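Local coordinates for putative lipoprotein (Bacteroides ovatus, PDB 3OQQ) that is of unknown function but is probably an extracellular, calcium-binding lipoprotein of a gut bacterium, built largely of antiparallel beta strands, at residues A[212-217]-A[297-302]. Sequence-based numbering, arbitrary orientation.
Sequences LILKGG and PMLRAE
I213 and K215 pair with R300 and M298 as two antiparallel hydrogen-bonded couples, and the short strand axes 212-215 and 298-302 meet at 142°, well short of straight antiparallel. The K215 N to M298 O bond is 2.7 Å and almost straight, whereas the return bond from M298 N to K215 O is 2.9 Å. Just beyond it, P297 CA lies 3.1 Å from K215 O in a CA-H...O contact, where strand 205-215 ends and the chain passes into the loop at G216.

On the face carrying I213, K215, M298 and R300, the aliphatic part of K215 crosses the R300 guanidinium. K215 CG stands 4.0 Å above the guanidinium plane, over its centre, and K215 CD comes within 3.6 Å of R300 NH2. Both side chains leave with CG anti to the backbone N (K215 chi1 178°, R300 chi1 160°), and a bend at chi3 of R300 turns its guanidinium beneath the lysine. The two cationic ends, K215 NZ and R300 NH2, are 4.1 Å apart and converge on D181 of strand 173-184, R300 NE in a salt bridge and K215 NZ in a long, weak ion pair.

Strand 298-307 is hydrogen-bonded on one edge to strand 205-215 and on the other to strand 173-184, both antiparallel, within the DUF4842 region. Trimming R300 to an alanine would probably leave D181 without its salt bridge and the K215 methylenes without the flat group they lie over.

Alongside R300, I213 points the same way, its CD1 4.0 Å from R300 CD and also touching E302 CB. On the other face, L214 CD2 packs 4.1 Å from L299 CA, while strand 253-263 covers L212, L299 and A301 through A255 and L257.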
# COMPACT_ATOMS: atom_id res chain seq x y z
N LEU A 212 12.59 4.87 -10.39
CA LEU A 212 13.07 5.47 -9.15
C LEU A 212 12.87 6.94 -9.35
O LEU A 212 13.26 7.47 -10.40
CB LEU A 212 14.53 5.13 -8.90
CG LEU A 212 14.77 3.71 -8.37
CD1 LEU A 212 16.26 3.36 -8.40
CD2 LEU A 212 14.15 3.55 -6.97
N ILE A 213 12.18 7.58 -8.42
CA ILE A 213 11.74 8.98 -8.55
C ILE A 213 11.86 9.71 -7.23
O ILE A 213 11.69 9.10 -6.18
CB ILE A 213 10.21 8.98 -9.02
CG1 ILE A 213 9.95 8.31 -10.37
CG2 ILE A 213 9.55 10.39 -9.01
CD1 ILE A 213 8.46 7.93 -10.54
N LEU A 214 12.09 11.04 -7.28
CA LEU A 214 12.03 11.95 -6.13
C LEU A 214 10.68 12.66 -6.23
O LEU A 214 10.43 13.37 -7.22
CB LEU A 214 13.21 12.93 -6.06
CG LEU A 214 14.58 12.29 -5.74
CD1 LEU A 214 15.64 13.39 -5.55
CD2 LEU A 214 14.51 11.37 -4.48
N LYS A 215 9.78 12.36 -5.29
CA LYS A 215 8.41 12.86 -5.28
C LYS A 215 8.27 14.18 -4.50
O LYS A 215 8.23 14.18 -3.27
CB LYS A 215 7.47 11.77 -4.73
CG LYS A 215 5.99 12.19 -4.61
CD LYS A 215 5.37 11.52 -3.37
CE LYS A 215 3.98 12.01 -3.06
NZ LYS A 215 3.42 11.35 -1.84
N GLY A 216 8.20 15.29 -5.23
CA GLY A 216 8.04 16.62 -4.66
C GLY A 216 6.66 16.80 -4.05
O GLY A 216 5.66 16.28 -4.56
N GLY A 217 6.62 17.53 -2.94
CA GLY A 217 5.41 17.80 -2.17
C GLY A 217 4.26 18.48 -2.91
O GLY A 217 3.10 18.33 -2.50
N PRO A 297 11.41 16.11 -0.80
CA PRO A 297 10.81 15.15 -1.75
C PRO A 297 11.05 13.70 -1.29
O PRO A 297 12.11 13.39 -0.73
CB PRO A 297 11.54 15.46 -3.08
CG PRO A 297 11.99 16.93 -2.94
CD PRO A 297 12.37 17.02 -1.47
N MSE A 298 10.05 12.84 -1.48
CA MSE A 298 10.15 11.47 -1.01
C MSE A 298 10.79 10.56 -2.03
O MSE A 298 10.52 10.71 -3.22
CB MSE A 298 8.77 10.93 -0.63
CG MSE A 298 8.24 11.54 0.66
SE MSE A 298 6.54 10.74 1.19
CE MSE A 298 5.95 12.21 2.37
N LEU A 299 11.65 9.63 -1.59
CA LEU A 299 12.21 8.61 -2.51
C LEU A 299 11.06 7.68 -2.90
O LEU A 299 10.39 7.12 -2.03
CB LEU A 299 13.40 7.84 -1.88
CG LEU A 299 13.92 6.58 -2.65
CD1 LEU A 299 14.42 6.93 -4.08
CD2 LEU A 299 15.07 5.92 -1.89
N ARG A 300 10.77 7.60 -4.21
CA ARG A 300 9.64 6.83 -4.73
C ARG A 300 10.06 5.72 -5.66
O ARG A 300 10.83 5.96 -6.60
CB ARG A 300 8.65 7.79 -5.46
CG ARG A 300 7.68 7.10 -6.47
CD ARG A 300 6.59 8.03 -6.97
NE ARG A 300 5.58 8.27 -5.93
CZ ARG A 300 4.38 8.81 -6.15
NH1 ARG A 300 4.03 9.21 -7.37
NH2 ARG A 300 3.52 8.95 -5.15
N ALA A 301 9.54 4.49 -5.41
CA ALA A 301 9.63 3.39 -6.36
C ALA A 301 8.26 3.32 -7.07
O ALA A 301 7.22 3.38 -6.41
CB ALA A 301 9.97 2.06 -5.68
N GLU A 302 8.27 3.29 -8.41
CA GLU A 302 7.02 3.23 -9.16
C GLU A 302 7.06 2.04 -10.10
O GLU A 302 8.02 1.89 -10.87
CB GLU A 302 6.73 4.53 -9.91
CG GLU A 302 5.38 4.51 -10.61
CD GLU A 302 5.11 5.72 -11.49
OE1 GLU A 302 4.62 6.74 -10.95
OE2 GLU A 302 5.39 5.65 -12.70